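Local atomic coordinates of OBCA, Oxalate Biosynthetic Component A (Burkholderia glumae, PDB entry 4NNB), a protein that joins an N-terminal domain of the Oxalate Biosynthetic Component A family to a TIM-barrel-type domain that carries a bound magnesium ion and oxaloacetate ion. Residues Ala47-Thr51 with Asp52-Val56; Leu123-Lys126 with Leu127-Ile131; Pro172-Leu175 with Lys176-Glu180; Phe335-Phe338 with Glu339-Gly342; Tyr362-Arg365 with Leu366-Thr369. All blocks are in the same frame, centred on the assembly; numbering follows the deposited sequence.

Contact 1: residues Ala47-Thr51 with Asp52-Val56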
# COMPACT_ATOMS: atom_id res chain seq x y z
N ALA A 47 18.03 -14.40 13.25
CA ALA A 47 17.43 -13.19 13.79
C ALA A 47 17.25 -12.13 12.70
O ALA A 47 16.21 -11.48 12.64
CB ALA A 47 18.27 -12.64 14.94
N ASP A 48 18.26 -11.98 11.86
CA ASP A 48 18.22 -11.01 10.76
C ASP A 48 17.19 -11.39 9.69
O ASP A 48 16.52 -10.52 9.13
CB ASP A 48 19.61 -10.86 10.12
CG ASP A 48 20.64 -10.28 11.08
OD1 ASP A 48 20.26 -9.84 12.18
OD2 ASP A 48 21.83 -10.25 10.71
N LEU A 49 17.08 -12.68 9.41
CA LEU A 49 16.04 -13.18 8.50
C LEU A 49 14.68 -12.91 9.12
O LEU A 49 13.75 -12.46 8.45
CB LEU A 49 16.21 -14.69 8.24
CG LEU A 49 17.41 -15.11 7.39
CD1 LEU A 49 17.57 -16.62 7.39
CD2 LEU A 49 17.27 -14.58 5.97
N LYS A 50 14.57 -13.17 10.42
CA LYS A 50 13.34 -12.94 11.17
C LYS A 50 12.97 -11.46 11.21
O LYS A 50 11.79 -11.10 11.13
CB LYS A 50 13.46 -13.50 12.59
CG LYS A 50 12.26 -13.21 13.48
CD LYS A 50 12.32 -14.01 14.77
CE LYS A 50 11.05 -13.82 15.58
NZ LYS A 50 9.87 -13.78 14.68
N THR A 51 13.98 -10.60 11.33
CA THR A 51 13.76 -9.16 11.29
C THR A 51 13.14 -8.79 9.95
O THR A 51 12.22 -7.97 9.88
CB THR A 51 15.08 -8.39 11.47
OG1 THR A 51 15.69 -8.76 12.72
CG2 THR A 51 14.83 -6.89 11.48
N ASP A 52 13.63 -9.42 8.89
CA ASP A 52 13.22 -9.09 7.53
C ASP A 52 11.93 -9.78 7.11
O ASP A 52 11.53 -9.72 5.95
CB ASP A 52 14.34 -9.46 6.56
CG ASP A 52 14.28 -8.68 5.28
OD1 ASP A 52 14.36 -9.30 4.21
OD2 ASP A 52 14.19 -7.44 5.35
N GLY A 53 11.28 -10.47 8.05
CA GLY A 53 9.97 -11.05 7.78
C GLY A 53 9.91 -12.55 7.51
O GLY A 53 8.82 -13.10 7.36
N TRP A 54 11.07 -13.20 7.43
CA TRP A 54 11.11 -14.65 7.27
C TRP A 54 10.47 -15.29 8.49
O TRP A 54 10.55 -14.74 9.59
CB TRP A 54 12.55 -15.15 7.11
CG TRP A 54 13.16 -14.78 5.80
CD1 TRP A 54 13.55 -13.54 5.39
CD2 TRP A 54 13.47 -15.66 4.71
NE1 TRP A 54 14.07 -13.59 4.12
CE2 TRP A 54 14.03 -14.88 3.68
CE3 TRP A 54 13.32 -17.04 4.51
CZ2 TRP A 54 14.44 -15.44 2.46
CZ3 TRP A 54 13.73 -17.58 3.31
CH2 TRP A 54 14.28 -16.78 2.30
N GLU A 55 9.82 -16.43 8.29
CA GLU A 55 9.14 -17.11 9.38
C GLU A 55 9.59 -18.57 9.48
O GLU A 55 9.89 -19.21 8.47
CB GLU A 55 7.61 -16.98 9.21
CG GLU A 55 6.85 -18.30 9.04
CD GLU A 55 5.36 -18.08 8.74
OE1 GLU A 55 4.67 -19.06 8.39
OE2 GLU A 55 4.90 -16.93 8.87
N VAL A 56 9.66 -19.09 10.71
CA VAL A 56 10.05 -20.48 10.92
C VAL A 56 8.94 -21.43 10.49
O VAL A 56 7.78 -21.24 10.84
CB VAL A 56 10.41 -20.75 12.41
CG1 VAL A 56 10.50 -22.24 12.69
CG2 VAL A 56 11.72 -20.06 12.78

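Contact 2: residues Leu123-Lys126 with Leu127-Ile131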
# COMPACT_ATOMS: atom_id res chain seq x y z
N LEU A 123 -10.62 -26.30 -6.05
CA LEU A 123 -10.52 -25.93 -4.65
C LEU A 123 -11.61 -24.97 -4.22
O LEU A 123 -12.27 -24.35 -5.06
CB LEU A 123 -9.15 -25.31 -4.37
CG LEU A 123 -7.98 -26.10 -4.94
CD1 LEU A 123 -6.68 -25.32 -4.82
CD2 LEU A 123 -7.87 -27.42 -4.20
N SER A 124 -11.78 -24.84 -2.91
CA SER A 124 -12.63 -23.80 -2.35
C SER A 124 -12.09 -22.44 -2.76
O SER A 124 -10.88 -22.30 -3.00
CB SER A 124 -12.63 -23.90 -0.84
OG SER A 124 -11.32 -23.73 -0.33
N ASN A 125 -12.97 -21.45 -2.85
CA ASN A 125 -12.55 -20.10 -3.20
C ASN A 125 -11.44 -19.60 -2.29
O ASN A 125 -10.47 -19.01 -2.75
CB ASN A 125 -13.73 -19.13 -3.19
CG ASN A 125 -14.59 -19.26 -4.42
OD1 ASN A 125 -14.21 -19.91 -5.40
ND2 ASN A 125 -15.76 -18.63 -4.40
N LYS A 126 -11.57 -19.86 -0.99
CA LYS A 126 -10.56 -19.42 -0.04
C LYS A 126 -9.19 -20.03 -0.28
O LYS A 126 -8.17 -19.33 -0.21
CB LYS A 126 -11.03 -19.70 1.39
CG LYS A 126 -11.74 -18.51 2.04
CD LYS A 126 -12.68 -18.97 3.14
CE LYS A 126 -12.62 -18.06 4.35
NZ LYS A 126 -11.29 -18.15 5.03
N LEU A 127 -9.14 -21.33 -0.56
CA LEU A 127 -7.87 -22.01 -0.79
C LEU A 127 -7.25 -21.53 -2.11
O LEU A 127 -6.05 -21.23 -2.18
CB LEU A 127 -8.06 -23.54 -0.80
CG LEU A 127 -6.75 -24.34 -0.87
CD1 LEU A 127 -5.69 -23.71 0.03
CD2 LEU A 127 -6.96 -25.80 -0.49
N ALA A 128 -8.07 -21.43 -3.15
CA ALA A 128 -7.60 -20.91 -4.44
C ALA A 128 -7.02 -19.49 -4.31
O ALA A 128 -5.96 -19.20 -4.87
CB ALA A 128 -8.71 -20.96 -5.48
N ARG A 129 -7.70 -18.61 -3.57
CA ARG A 129 -7.22 -17.24 -3.35
C ARG A 129 -5.86 -17.25 -2.67
O ARG A 129 -4.97 -16.49 -3.04
CB ARG A 129 -8.19 -16.42 -2.50
CG ARG A 129 -9.47 -16.02 -3.19
CD ARG A 129 -10.30 -15.01 -2.37
NE ARG A 129 -11.69 -14.99 -2.84
CZ ARG A 129 -12.74 -15.35 -2.11
NH1 ARG A 129 -12.59 -15.75 -0.85
NH2 ARG A 129 -13.95 -15.31 -2.65
N ARG A 130 -5.70 -18.10 -1.66
CA ARG A 130 -4.43 -18.21 -0.95
C ARG A 130 -3.29 -18.55 -1.90
O ARG A 130 -2.21 -17.95 -1.83
CB ARG A 130 -4.51 -19.30 0.13
CG ARG A 130 -4.88 -18.81 1.51
CD ARG A 130 -5.00 -19.99 2.48
NE ARG A 130 -3.74 -20.31 3.14
CZ ARG A 130 -3.55 -21.37 3.93
NH1 ARG A 130 -4.54 -22.22 4.13
NH2 ARG A 130 -2.37 -21.58 4.50
N ILE A 131 -3.53 -19.53 -2.77
CA ILE A 131 -2.51 -19.97 -3.72
C ILE A 131 -2.23 -18.88 -4.74
O ILE A 131 -1.06 -18.56 -5.02
CB ILE A 131 -2.93 -21.26 -4.45
CG1 ILE A 131 -3.08 -22.40 -3.44
CG2 ILE A 131 -1.90 -21.64 -5.49
CD1 ILE A 131 -3.69 -23.66 -4.01

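Contact 3: residues Pro172-Leu175 with Lys176-Glu180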
# COMPACT_ATOMS: atom_id res chain seq x y z
N PRO A 172 -6.15 -34.28 -3.04
CA PRO A 172 -4.92 -35.07 -3.11
C PRO A 172 -4.39 -35.14 -4.54
O PRO A 172 -3.18 -35.19 -4.74
CB PRO A 172 -5.37 -36.46 -2.65
CG PRO A 172 -6.49 -36.18 -1.71
CD PRO A 172 -7.20 -34.95 -2.24
N ALA A 173 -5.29 -35.14 -5.52
CA ALA A 173 -4.87 -35.23 -6.91
C ALA A 173 -4.10 -33.98 -7.34
O ALA A 173 -3.19 -34.06 -8.17
CB ALA A 173 -6.08 -35.45 -7.81
N LEU A 174 -4.47 -32.83 -6.78
CA LEU A 174 -3.76 -31.59 -7.12
C LEU A 174 -2.33 -31.67 -6.59
O LEU A 174 -1.38 -31.32 -7.29
CB LEU A 174 -4.49 -30.35 -6.58
CG LEU A 174 -3.70 -29.05 -6.77
CD1 LEU A 174 -3.30 -28.87 -8.23
CD2 LEU A 174 -4.49 -27.84 -6.27
N LEU A 175 -2.18 -32.13 -5.35
CA LEU A 175 -0.85 -32.27 -4.77
C LEU A 175 0.01 -33.18 -5.64
O LEU A 175 1.17 -32.86 -5.94
CB LEU A 175 -0.92 -32.78 -3.32
CG LEU A 175 0.40 -32.81 -2.53
CD1 LEU A 175 1.25 -31.55 -2.79
CD2 LEU A 175 0.14 -32.99 -1.03
N LYS A 176 -0.58 -34.29 -6.09
CA LYS A 176 0.13 -35.18 -7.01
C LYS A 176 0.49 -34.50 -8.33
O LYS A 176 1.62 -34.62 -8.80
CB LYS A 176 -0.67 -36.48 -7.25
CG LYS A 176 -0.61 -37.46 -6.06
CD LYS A 176 0.83 -37.91 -5.80
CE LYS A 176 0.93 -38.99 -4.71
NZ LYS A 176 2.21 -39.78 -4.86
N ASN A 177 -0.46 -33.79 -8.94
CA ASN A 177 -0.17 -33.03 -10.16
C ASN A 177 0.99 -32.04 -9.94
O ASN A 177 1.84 -31.84 -10.81
CB ASN A 177 -1.39 -32.23 -10.62
CG ASN A 177 -2.52 -33.11 -11.12
OD1 ASN A 177 -2.36 -34.32 -11.31
ND2 ASN A 177 -3.69 -32.50 -11.34
N MET A 178 1.00 -31.42 -8.77
CA MET A 178 2.05 -30.46 -8.43
C MET A 178 3.40 -31.15 -8.32
O MET A 178 4.42 -30.66 -8.84
CB MET A 178 1.70 -29.74 -7.12
CG MET A 178 0.58 -28.70 -7.27
SD MET A 178 -0.00 -28.09 -5.68
CE MET A 178 1.49 -27.33 -5.03
N GLU A 179 3.43 -32.29 -7.64
CA GLU A 179 4.69 -33.02 -7.49
C GLU A 179 5.21 -33.50 -8.83
O GLU A 179 6.41 -33.47 -9.08
CB GLU A 179 4.54 -34.14 -6.45
CG GLU A 179 4.39 -33.56 -5.05
CD GLU A 179 3.84 -34.54 -4.04
OE1 GLU A 179 3.36 -35.63 -4.45
OE2 GLU A 179 3.87 -34.22 -2.84
N GLU A 180 4.31 -33.90 -9.73
CA GLU A 180 4.74 -34.30 -11.07
C GLU A 180 5.28 -33.10 -11.84
O GLU A 180 6.14 -33.23 -12.71
CB GLU A 180 3.59 -34.94 -11.85
CG GLU A 180 4.01 -35.48 -13.20
CD GLU A 180 2.85 -35.78 -14.13
OE1 GLU A 180 1.70 -35.88 -13.64
OE2 GLU A 180 3.07 -35.90 -15.35

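Contact 4: residues Phe335-Phe338 with Glu339-Gly342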
# COMPACT_ATOMS: atom_id res chain seq x y z
N PHE A 335 2.48 24.99 8.49
CA PHE A 335 1.58 25.89 7.79
C PHE A 335 2.32 27.13 7.29
O PHE A 335 2.12 27.55 6.15
CB PHE A 335 0.38 26.31 8.66
CG PHE A 335 -0.77 25.33 8.63
CD1 PHE A 335 -1.61 25.27 7.53
CD2 PHE A 335 -1.04 24.51 9.72
CE1 PHE A 335 -2.68 24.38 7.50
CE2 PHE A 335 -2.12 23.63 9.70
CZ PHE A 335 -2.94 23.56 8.58
N ASP A 336 3.17 27.72 8.14
CA ASP A 336 3.98 28.88 7.75
C ASP A 336 4.78 28.54 6.50
O ASP A 336 4.88 29.33 5.56
CB ASP A 336 4.98 29.24 8.86
CG ASP A 336 4.43 30.26 9.83
OD1 ASP A 336 3.25 30.65 9.67
OD2 ASP A 336 5.17 30.66 10.77
N HIS A 337 5.35 27.35 6.48
CA HIS A 337 6.18 26.94 5.36
C HIS A 337 5.39 26.67 4.07
O HIS A 337 5.76 27.17 3.00
CB HIS A 337 7.01 25.73 5.73
CG HIS A 337 7.91 25.27 4.64
ND1 HIS A 337 9.23 25.66 4.55
CD2 HIS A 337 7.68 24.47 3.57
CE1 HIS A 337 9.78 25.10 3.49
NE2 HIS A 337 8.86 24.38 2.87
N PHE A 338 4.31 25.89 4.18
CA PHE A 338 3.47 25.60 3.01
C PHE A 338 3.03 26.93 2.39
O PHE A 338 3.11 27.13 1.17
CB PHE A 338 2.23 24.80 3.41
CG PHE A 338 2.47 23.31 3.65
CD1 PHE A 338 3.46 22.87 4.53
CD2 PHE A 338 1.64 22.36 3.06
CE1 PHE A 338 3.64 21.52 4.79
CE2 PHE A 338 1.82 21.00 3.32
CZ PHE A 338 2.82 20.58 4.18
N GLU A 339 2.56 27.85 3.24
CA GLU A 339 2.08 29.14 2.76
C GLU A 339 3.19 29.88 2.01
O GLU A 339 2.98 30.39 0.91
CB GLU A 339 1.52 29.98 3.93
CG GLU A 339 0.74 31.22 3.51
CD GLU A 339 0.19 32.00 4.69
OE1 GLU A 339 -0.08 31.40 5.75
OE2 GLU A 339 0.01 33.22 4.56
N ARG A 340 4.38 29.91 2.59
CA ARG A 340 5.53 30.59 1.99
C ARG A 340 5.96 30.04 0.63
O ARG A 340 6.19 30.81 -0.31
CB ARG A 340 6.72 30.60 2.95
CG ARG A 340 7.92 31.38 2.40
CD ARG A 340 9.06 31.51 3.40
NE ARG A 340 9.76 30.25 3.66
CZ ARG A 340 10.61 29.66 2.81
NH1 ARG A 340 11.21 28.52 3.15
NH2 ARG A 340 10.86 30.20 1.62
N VAL A 341 6.07 28.71 0.50
CA VAL A 341 6.57 28.15 -0.76
C VAL A 341 5.47 27.87 -1.78
O VAL A 341 5.77 27.53 -2.93
CB VAL A 341 7.42 26.89 -0.54
CG1 VAL A 341 8.53 27.17 0.43
CG2 VAL A 341 6.54 25.72 -0.05
N GLY A 342 4.21 28.03 -1.39
CA GLY A 342 3.10 27.80 -2.30
C GLY A 342 2.70 26.34 -2.50
O GLY A 342 2.23 25.95 -3.57

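Contact 5: residues Tyr362-Arg365 with Leu366-Thr369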
# COMPACT_ATOMS: atom_id res chain seq x y z
N TYR A 362 -7.47 25.23 13.23
CA TYR A 362 -6.62 25.37 12.06
C TYR A 362 -7.35 25.88 10.84
O TYR A 362 -6.78 25.95 9.75
CB TYR A 362 -5.92 24.05 11.74
CG TYR A 362 -4.99 23.57 12.84
CD1 TYR A 362 -5.41 22.62 13.76
CD2 TYR A 362 -3.69 24.05 12.94
CE1 TYR A 362 -4.56 22.16 14.77
CE2 TYR A 362 -2.84 23.60 13.95
CZ TYR A 362 -3.28 22.67 14.86
OH TYR A 362 -2.44 22.22 15.86
N ARG A 363 -8.61 26.27 11.01
CA ARG A 363 -9.44 26.61 9.85
C ARG A 363 -8.89 27.80 9.07
O ARG A 363 -8.77 27.76 7.85
CB ARG A 363 -10.90 26.84 10.25
CG ARG A 363 -11.78 27.37 9.13
CD ARG A 363 -13.24 27.40 9.56
NE ARG A 363 -14.13 27.71 8.44
CZ ARG A 363 -14.45 28.94 8.07
NH1 ARG A 363 -13.97 29.99 8.72
NH2 ARG A 363 -15.27 29.13 7.03
N ASP A 364 -8.54 28.87 9.78
CA ASP A 364 -8.03 30.07 9.10
C ASP A 364 -6.70 29.80 8.39
O ASP A 364 -6.45 30.33 7.31
CB ASP A 364 -7.90 31.25 10.07
CG ASP A 364 -9.23 31.88 10.43
OD1 ASP A 364 -10.27 31.47 9.86
OD2 ASP A 364 -9.24 32.79 11.28
N ARG A 365 -5.85 28.98 9.01
CA ARG A 365 -4.56 28.62 8.39
C ARG A 365 -4.77 27.82 7.11
O ARG A 365 -4.06 28.02 6.12
CB ARG A 365 -3.66 27.84 9.37
CG ARG A 365 -2.83 28.73 10.33
CD ARG A 365 -2.16 27.88 11.40
NE ARG A 365 -1.17 28.62 12.21
CZ ARG A 365 -1.47 29.33 13.29
NH1 ARG A 365 -2.72 29.43 13.72
NH2 ARG A 365 -0.50 29.94 13.96
N LEU A 366 -5.75 26.92 7.12
CA LEU A 366 -6.09 26.13 5.94
C LEU A 366 -6.65 27.02 4.84
O LEU A 366 -6.43 26.79 3.65
CB LEU A 366 -7.08 25.02 6.30
CG LEU A 366 -6.42 23.80 6.96
CD1 LEU A 366 -7.47 22.96 7.65
CD2 LEU A 366 -5.65 22.98 5.92
N LEU A 367 -7.39 28.06 5.23
CA LEU A 367 -7.92 28.97 4.23
C LEU A 367 -6.78 29.75 3.60
O LEU A 367 -6.75 29.97 2.39
CB LEU A 367 -8.96 29.92 4.83
CG LEU A 367 -10.28 29.29 5.24
CD1 LEU A 367 -11.22 30.35 5.81
CD2 LEU A 367 -10.93 28.57 4.08
N ARG A 368 -5.83 30.14 4.44
CA ARG A 368 -4.66 30.88 3.99
C ARG A 368 -3.78 30.14 2.99
O ARG A 368 -3.11 30.77 2.17
CB ARG A 368 -3.82 31.30 5.19
CG ARG A 368 -3.63 32.80 5.29
CD ARG A 368 -3.73 33.29 6.70
NE ARG A 368 -2.61 32.87 7.55
CZ ARG A 368 -2.73 32.68 8.86
NH1 ARG A 368 -3.91 32.85 9.45
NH2 ARG A 368 -1.68 32.31 9.59
N THR A 369 -3.75 28.81 3.06
CA THR A 369 -2.88 28.05 2.16
C THR A 369 -3.53 27.80 0.81
O THR A 369 -2.93 27.14 -0.05
CB THR A 369 -2.38 26.71 2.78
OG1 THR A 369 -3.47 26.00 3.38
CG2 THR A 369 -1.30 26.97 3.83

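Contact 1: residues Ala47-Thr51 with Asp52-Val56
Leu49 and Trp54 meet where helix 41-51 ends, the leucine branch lying over one face of the indole. Leu49 CD2 stands 3.8 Å from the centroid of the five-membered ring of Trp54 and only 9° off its normal, a CH-pi contact centred on that ring, and so off-centre on the indole as a whole. Nearer the backbone, Leu49 CB and Trp54 CB are 3.9 Å apart. Trp54 CG sits anti to its own carbonyl carbon (chi1 -71°), which folds the indole back over the last helical turn. The chain reverses here in a Schellman motif: Trp54 N donates to Leu49 O at 3.0 Å, and Gly53 N to Lys50 O at 3.2 Å. Gly53 is the C-prime residue, with positive phi. Asp52 N bonds to Asp48 O at 3.1 Å. One turn back, the hydroxyl of Thr51 and its own N-H grip Ala47 O from opposite faces of the carbonyl plane. Ile28 of strand 27-29 touches both Leu49 and Trp54, while the carboxylate of buried Asp52 forms a salt bridge with Lys18. Carbonyls at the helix end are thus taken up by the reversing chain, and the buried acid has a cationic partner that probably keeps it ionised.

Contact 2: residues Leu123-Lys126 with Leu127-Ile131
Leu123 and Leu127 pack at the start of helix 125-137, whose N-cap is Ser124. The buried side is apolar and close: Leu123 CD1 reaches Ile131 CD1 at 3.5 Å, the two side chains meeting at about a right angle, and lies 4.1 Å from Leu127 CG. Leu123 thereby covers two successive turns from just outside the helix, and helix 161-170 packs against Leu123 and Leu127. The cap itself is a long bond, Leu127 N to Ser124 OG, 3.3 Å. Ser124 OG lies between its backbone N and carbonyl carbon (chi1 60°), which swings it back over the first turn; its strongest partner is Glu170. A straighter link follows in Ala128 N to Ser124 O at 2.9 Å, with an N-H...O angle of 176°. The outer side is looser. Exposed Asn125 and Lys126 approach the extended Arg129 side chain chiefly through CB and CG, and the amide and guanidinium planes are 53° apart. Lys126 CG comes no nearer than 4.1 Å to Arg129 NH1. The arginine is held from elsewhere, by a salt bridge to Glu414 and a bond from NE to Gly487 O. Asn125 CB rests over one face of the guanidinium, 3.9 Å from Arg129 NH2.

Contact 3: residues Pro172-Leu175 with Lys176-Glu180
Four successive i to i+4 bonds tie Pro172-Leu175 to Lys176-Glu180 in regular alpha-helical geometry, forming helix 172-180. Lys176 N bonds to Pro172 O and Asn177 N to Ala173 O, then Met178 N to Leu174 O at 2.8 Å and Glu179 N to Leu175 O at 2.9 Å. The side chains sort into a buried face and a more open one. On the buried face Leu174 and Met178 come together one turn apart: Leu174 CG is 4.0 Å from Met178 SD, and Leu174 CD1 is 4.0 Å from Met178 CG. Met178 leaves the helix with CG beside its own backbone N (chi1 -74°), which brings CG within 3.3 Å of Leu174 O; a bend at chi3 then turns the methyl off the line of the chain. Ile167 of helix 161-170 touches both side chains, and Trp119 of helix 117-121 packs on Leu174, so this face joins the helix to two others of the N-terminal domain. Leu175 is likewise buried, against Ile164 and Glu168. Toward the outside, Asn177 folds its amide back along the helix, CG 3.2 Å from Ala173 O, with Trp119 touching its side chain. Glu179 lies obliquely across Leu175, its chain extended beyond CG, and its OE2 forms a salt bridge with Arg62, outside the two segments. A leucine methyl flanks that oxygen, Leu175 CD1 lying 3.7 Å from Glu179 OE2.

Contact 4: residues Phe335-Phe338 with Glu339-Gly342
His337 O accepts Val341 N at 3.0 Å, nearly along the C=O axis and with an N-H...O angle of 164°, in the last turn of helix 328-341. This alpha helix lies in the connection between the parallel strands 308-311 and 344-349 of the TIM-barrel-type domain. Glu339 N to Phe335 O and Arg340 N to Asp336 O precede it in the ladder. The final bond, Gly342 N to Phe338 O, is 2.9 Å long but weak because it is bent; the chain leaves the helix at Gly342, with positive phi. Among the side chains, His337 places CG opposite its backbone N (chi1 -179°), bringing the imidazole alongside the next turn. Arg340 NH1 comes within 3.7 Å of His337 CE1, the ring and guanidinium planes being perpendicular. The imidazole is fixed from outside by a hydrogen bond between NE2 and Leu296 O. On the buried side the Phe338 side chain packs on Leu296 and Ala309 and lies about 9 Å from the bound oxaloacetate ion. Val341 fills the angle between the two polar groups. Its CG1 lies over one face of the imidazole, 4.0 Å from the His337 ring centroid, and also over one face of the Arg340 guanidinium.

Contact 5: residues Tyr362-Arg365 with Leu366-Thr369
Leu367 CD1 lies over one face of the Arg363 guanidinium, 4.0 Å from Arg363 NH1 and displaced toward the rim of the group. The arginine reaches this point with CG anti to its backbone N (chi1 173°) and the chain extended as far as NE. Nearby, Arg365 and Arg368, three residues apart, run side by side and point the same way. Arg365 CG sits over the Arg368 guanidinium, 3.8 Å from Arg368 NH2, while the two guanidinium planes are turned 48° apart. Their charged ends are close, Arg365 NE to Arg368 NH2 4.6 Å, and outside acids probably ease the repulsion: Arg365 forms a salt bridge with Asp332, and Arg368 a long, weak ion pair with Glu339. Arg363 is held by a bond from NE to Ser440 O. Beneath these groups the backbone sets the spacing, with Leu366 N to Tyr362 O at 3.0 Å, Leu367 N to Arg363 O at 3.0 Å and Arg368 N to Asp364 O at 2.9 Å; Thr369 N to Arg365 O is weak, as the helix ends. Leu366 turns inward onto Val347 of strand 344-349 and Ala358 of helix 352-359. The whole is a short alpha helix with Tyr362 at its N-cap position, in the connection between the parallel strands 344-349 and 373-378, an outer-layer position characteristic of a TIM-barrel-type fold.

In the fold
Each contact is local, joining adjoining stretches of chain, so none closes a long loop; all five follow in series without nesting or crossing. Contact 1 turns helix 41-51 into the edge strand 55-57 of a three-stranded antiparallel sheet. Contact 2 opens helix 125-137, and contact 3 forms helix 172-180; these two touch through Leu123 CD1 and Leu174 CD2, 3.6 Å apart. Contacts 4 and 5 belong to the TIM-barrel-type domain, their centres about 11 Å apart. There Phe335 packs on Tyr362, Arg365 and Leu366, tying helix 328-341 to helix 363-368. Contacts 3 and 5 lie on opposite sides of the chain's centre, about 63 Å apart between centres.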